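Local coordinates for protein anopheles gambiae adenosine kinase (Anopheles gambiae, PDB 3LOO) that phosphorylates adenosine to AMP as a pfkB-family adenosine kinase, and is bound here to bis(adenosine)-5'-tetraphosphate, at residues 32-45 with 134-146. Residues are numbered along the deposited sequence; the frame is centred on the assembly and turned at random.
Sequences PLLDISAVVEKDLL and SPTGTCAVLVTGT. With B4P (bis(adenosine)-5'-tetraphosphate), chain D.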
# COMPACT_ATOMS: atom_id res chain seq x y z
N PRO A 32 -9.64 -2.60 1.73
CA PRO A 32 -9.47 -3.10 3.10
C PRO A 32 -9.74 -4.60 3.13
O PRO A 32 -10.83 -5.04 2.77
CB PRO A 32 -10.54 -2.32 3.90
CG PRO A 32 -11.56 -1.90 2.87
CD PRO A 32 -10.97 -2.05 1.47
N LEU A 33 -8.76 -5.36 3.62
CA LEU A 33 -8.78 -6.78 3.54
C LEU A 33 -8.37 -7.34 4.90
O LEU A 33 -7.51 -6.75 5.57
CB LEU A 33 -7.74 -7.22 2.49
CG LEU A 33 -7.97 -7.53 1.01
CD1 LEU A 33 -9.15 -6.88 0.35
CD2 LEU A 33 -6.67 -7.46 0.18
N LEU A 34 -8.96 -8.47 5.28
CA LEU A 34 -8.54 -9.20 6.46
C LEU A 34 -7.54 -10.24 5.98
O LEU A 34 -7.87 -11.07 5.12
CB LEU A 34 -9.74 -9.88 7.13
CG LEU A 34 -9.46 -10.68 8.44
CD1 LEU A 34 -8.86 -9.81 9.59
CD2 LEU A 34 -10.72 -11.42 8.95
N ASP A 35 -6.33 -10.22 6.55
CA ASP A 35 -5.33 -11.21 6.21
C ASP A 35 -5.62 -12.50 6.97
O ASP A 35 -5.94 -12.47 8.18
CB ASP A 35 -3.91 -10.71 6.53
CG ASP A 35 -3.43 -9.58 5.59
OD1 ASP A 35 -4.08 -9.29 4.55
OD2 ASP A 35 -2.35 -8.99 5.89
N ILE A 36 -5.48 -13.61 6.25
CA ILE A 36 -5.57 -14.94 6.84
C ILE A 36 -4.21 -15.60 6.65
O ILE A 36 -3.82 -16.01 5.56
CB ILE A 36 -6.73 -15.76 6.20
CG1 ILE A 36 -8.03 -15.00 6.31
CG2 ILE A 36 -6.86 -17.13 6.84
CD1 ILE A 36 -9.15 -15.61 5.52
N SER A 37 -3.49 -15.70 7.75
CA SER A 37 -2.07 -15.97 7.70
C SER A 37 -1.74 -17.32 8.29
O SER A 37 -2.16 -17.61 9.38
CB SER A 37 -1.35 -14.89 8.50
OG SER A 37 0.04 -15.00 8.28
N ALA A 38 -0.94 -18.13 7.60
CA ALA A 38 -0.55 -19.44 8.14
C ALA A 38 0.78 -19.96 7.62
O ALA A 38 1.25 -19.57 6.53
CB ALA A 38 -1.66 -20.51 7.91
N VAL A 39 1.38 -20.84 8.40
CA VAL A 39 2.52 -21.61 7.94
C VAL A 39 2.01 -22.81 7.16
O VAL A 39 1.13 -23.54 7.61
CB VAL A 39 3.44 -22.00 9.12
CG1 VAL A 39 4.50 -23.04 8.68
CG2 VAL A 39 4.09 -20.74 9.68
N VAL A 40 2.52 -22.99 5.96
CA VAL A 40 2.10 -24.12 5.15
C VAL A 40 3.30 -24.68 4.43
O VAL A 40 4.38 -24.07 4.45
CB VAL A 40 1.00 -23.72 4.11
CG1 VAL A 40 -0.11 -22.91 4.77
CG2 VAL A 40 1.59 -22.98 2.92
N GLU A 41 3.11 -25.83 3.77
CA GLU A 41 4.17 -26.43 2.93
C GLU A 41 3.79 -26.41 1.45
O GLU A 41 2.63 -26.13 1.11
CB GLU A 41 4.52 -27.84 3.43
CG GLU A 41 5.44 -27.80 4.66
CD GLU A 41 5.68 -29.18 5.29
OE1 GLU A 41 6.34 -30.04 4.67
OE2 GLU A 41 5.24 -29.38 6.45
N LYS A 42 4.75 -26.75 0.58
CA LYS A 42 4.60 -26.63 -0.88
C LYS A 42 3.41 -27.33 -1.48
O LYS A 42 2.87 -26.86 -2.49
CB LYS A 42 5.85 -27.13 -1.61
CG LYS A 42 6.91 -26.07 -1.80
CD LYS A 42 8.10 -26.25 -0.86
CE LYS A 42 8.94 -24.96 -0.78
NZ LYS A 42 8.66 -24.04 -1.94
N ASP A 43 2.98 -28.45 -0.88
CA ASP A 43 1.82 -29.17 -1.39
C ASP A 43 0.58 -28.31 -1.34
O ASP A 43 -0.29 -28.43 -2.21
CB ASP A 43 1.59 -30.51 -0.66
CG ASP A 43 1.59 -30.35 0.85
OD1 ASP A 43 0.86 -31.12 1.52
OD2 ASP A 43 2.32 -29.46 1.37
N LEU A 44 0.48 -27.44 -0.34
CA LEU A 44 -0.65 -26.50 -0.33
C LEU A 44 -0.56 -25.52 -1.51
O LEU A 44 -1.52 -25.34 -2.23
CB LEU A 44 -0.81 -25.78 1.02
CG LEU A 44 -2.05 -24.89 1.07
CD1 LEU A 44 -3.32 -25.71 1.07
CD2 LEU A 44 -1.99 -24.06 2.31
N LEU A 45 0.60 -24.94 -1.73
CA LEU A 45 0.82 -24.07 -2.90
C LEU A 45 0.51 -24.76 -4.23
O LEU A 45 -0.16 -24.19 -5.10
CB LEU A 45 2.26 -23.57 -2.93
CG LEU A 45 2.80 -22.79 -1.73
CD1 LEU A 45 4.03 -22.02 -2.17
CD2 LEU A 45 1.76 -21.83 -1.17
N SER A 134 -21.57 -8.38 -1.13
CA SER A 134 -20.34 -9.17 -0.97
C SER A 134 -19.81 -9.16 0.46
O SER A 134 -19.99 -8.18 1.21
CB SER A 134 -19.22 -8.72 -1.93
OG SER A 134 -19.71 -8.56 -3.26
N PRO A 135 -19.14 -10.27 0.85
CA PRO A 135 -18.46 -10.25 2.13
C PRO A 135 -17.16 -9.42 2.05
O PRO A 135 -16.64 -9.23 0.96
CB PRO A 135 -18.10 -11.72 2.35
CG PRO A 135 -17.96 -12.31 0.95
CD PRO A 135 -18.85 -11.49 0.05
N THR A 136 -16.64 -8.99 3.20
CA THR A 136 -15.33 -8.33 3.27
C THR A 136 -14.25 -9.17 2.60
O THR A 136 -14.27 -10.37 2.69
CB THR A 136 -15.00 -7.90 4.73
OG1 THR A 136 -16.04 -7.01 5.17
CG2 THR A 136 -13.64 -7.18 4.86
N GLY A 137 -13.34 -8.52 1.87
CA GLY A 137 -12.26 -9.18 1.16
C GLY A 137 -11.22 -9.68 2.15
O GLY A 137 -11.14 -9.20 3.29
N THR A 138 -10.43 -10.65 1.70
CA THR A 138 -9.44 -11.27 2.53
C THR A 138 -8.20 -11.46 1.67
O THR A 138 -8.28 -11.41 0.42
CB THR A 138 -9.90 -12.67 3.06
OG1 THR A 138 -10.17 -13.56 1.95
CG2 THR A 138 -11.14 -12.57 3.94
N CYS A 139 -7.08 -11.71 2.32
CA CYS A 139 -5.87 -12.02 1.59
C CYS A 139 -5.20 -13.19 2.30
O CYS A 139 -4.88 -13.10 3.48
CB CYS A 139 -4.91 -10.80 1.54
SG CYS A 139 -3.36 -11.15 0.64
N ALA A 140 -5.04 -14.31 1.58
CA ALA A 140 -4.26 -15.44 2.06
C ALA A 140 -2.82 -15.01 2.12
O ALA A 140 -2.29 -14.47 1.13
CB ALA A 140 -4.43 -16.65 1.10
N VAL A 141 -2.17 -15.23 3.26
CA VAL A 141 -0.74 -14.97 3.40
C VAL A 141 -0.10 -16.29 3.82
O VAL A 141 -0.21 -16.71 4.98
CB VAL A 141 -0.46 -13.92 4.50
CG1 VAL A 141 1.04 -13.74 4.69
CG2 VAL A 141 -1.14 -12.57 4.21
N LEU A 142 0.53 -16.97 2.87
CA LEU A 142 1.06 -18.32 3.09
C LEU A 142 2.55 -18.25 3.31
O LEU A 142 3.28 -17.77 2.44
CB LEU A 142 0.74 -19.22 1.89
CG LEU A 142 -0.71 -19.23 1.46
CD1 LEU A 142 -0.94 -20.28 0.40
CD2 LEU A 142 -1.59 -19.50 2.67
N VAL A 143 2.99 -18.73 4.46
CA VAL A 143 4.41 -18.74 4.81
C VAL A 143 5.01 -20.14 4.58
O VAL A 143 4.53 -21.13 5.16
CB VAL A 143 4.62 -18.29 6.26
CG1 VAL A 143 6.06 -18.50 6.69
CG2 VAL A 143 4.19 -16.85 6.43
N THR A 144 6.01 -20.20 3.72
CA THR A 144 6.73 -21.45 3.43
C THR A 144 8.22 -21.14 3.50
O THR A 144 8.74 -20.39 2.66
CB THR A 144 6.41 -22.01 2.05
OG1 THR A 144 5.01 -22.35 1.99
CG2 THR A 144 7.20 -23.27 1.82
N GLY A 145 8.87 -21.71 4.51
CA GLY A 145 10.27 -21.40 4.83
C GLY A 145 10.36 -19.91 5.11
O GLY A 145 9.64 -19.40 5.96
N THR A 146 11.24 -19.22 4.37
CA THR A 146 11.39 -17.75 4.49
C THR A 146 10.70 -17.00 3.32
O THR A 146 10.84 -15.78 3.17
CB THR A 146 12.89 -17.33 4.55
OG1 THR A 146 13.53 -17.72 3.32
CG2 THR A 146 13.60 -18.01 5.73
PA B4P D . 3.91 -8.03 2.08
O1A B4P D . 4.11 -8.64 3.46
O2A B4P D . 3.93 -8.97 0.89
O3A B4P D . 5.17 -7.07 1.85
PB B4P D . 5.00 -5.51 1.55
O1B B4P D . 4.48 -4.76 2.78
O2B B4P D . 4.38 -5.25 0.19
O3B B4P D . 6.66 -5.48 1.55
PG B4P D . 7.64 -5.04 0.35
O1G B4P D . 8.10 -6.21 -0.45
O2G B4P D . 6.92 -3.97 -0.44
O3G B4P D . 8.89 -4.36 1.09
PD B4P D . 10.41 -4.86 1.27
O1D B4P D . 10.40 -6.32 1.50
O2D B4P D . 11.33 -4.25 0.24
O5E B4P D . 2.58 -7.09 2.07
C5E B4P D . 1.50 -7.71 2.75
C4E B4P D . 0.19 -6.99 2.61
O4E B4P D . -0.24 -6.85 1.26
C3E B4P D . -0.86 -7.85 3.26
O3E B4P D . -1.15 -7.20 4.51
C2E B4P D . -2.07 -7.76 2.32
O2E B4P D . -3.30 -7.41 2.95
C1E B4P D . -1.63 -6.73 1.26
N9A B4P D . -2.18 -7.11 -0.06
C8A B4P D . -1.89 -8.21 -0.81
N7A B4P D . -2.64 -8.15 -1.95
C5A B4P D . -3.44 -7.05 -1.90
C6A B4P D . -4.40 -6.47 -2.75
N6A B4P D . -4.78 -7.03 -3.93
N1A B4P D . -5.02 -5.33 -2.35
C2A B4P D . -4.69 -4.71 -1.19
N3A B4P D . -3.77 -5.24 -0.37
C4A B4P D . -3.13 -6.39 -0.70
O5F B4P D . 10.70 -4.18 2.69
C5F B4P D . 10.35 -2.83 2.97
C4F B4P D . 11.19 -2.40 4.18
O4F B4P D . 11.13 -3.37 5.24
C3F B4P D . 12.67 -2.37 3.83
O3F B4P D . 12.97 -1.17 3.14
C2F B4P D . 13.32 -2.49 5.19
O2F B4P D . 13.37 -1.20 5.83
C1F B4P D . 12.38 -3.45 5.94
N9B B4P D . 12.93 -4.83 5.76
C8B B4P D . 12.48 -5.76 4.90
N7B B4P D . 13.21 -6.90 4.99
C5B B4P D . 14.16 -6.72 5.92
C6B B4P D . 15.20 -7.49 6.45
N6B B4P D . 15.39 -8.76 5.98
N1B B4P D . 16.00 -6.98 7.43
C2B B4P D . 15.82 -5.72 7.90
N3B B4P D . 14.83 -4.91 7.41
C4B B4P D . 13.98 -5.36 6.43
O HOH W 1 -13.29 -5.60 1.73
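Asp35 and Cys139, paired on neighbouring parallel strands, turn their side chains to the same face of the sheet and there meet one adenosine of bis(adenosine)-5'-tetraphosphate. The carboxylate of Asp35 takes both ribose hydroxyls, OD1 from O2E at 2.6 Å and OD2 from O3E, also at 2.6 Å; Asn313 ND2 binds OD2 as well. With CG anti to the carbonyl carbon (chi1 -70°), the carboxylate is brought up to the ribose, and OD1 also touches Cys139 CB at 3.5 Å. The thiol of Cys139 swings anti to its own backbone N (chi1 179°), which carries SG to 3.6 Å from C8A of the base, while Leu33 CD2 reaches C2A at the other end of the purine. Val141 CG2 packs against the CB and CG of Asp35.

Seven backbone hydrogen bonds, from Leu34 N to Gly137 O through Val40 N to Val143 O, join the strands, and a water bridges Pro32 O and Gly137 N at their start. On the reverse face Ile36 CD1 lies against CB and CG2 of Thr138. Further along, the helix after strand 33-39 folds back so that Leu45 and Leu142 run antiparallel and overlap at their methyls, CD2 to CD1 at a tight 3.5 Å. Strands 76-80 and 147-153 flank the pair in the small five-stranded sheet, which corresponds to the lid of ribokinase-family (pfkB) kinases. OD2, gripped twice, probably fixes the carboxylate's rotation; the two hydroxyls are probably recognised as a pair, favouring an intact ribose in what is probably the substrate site.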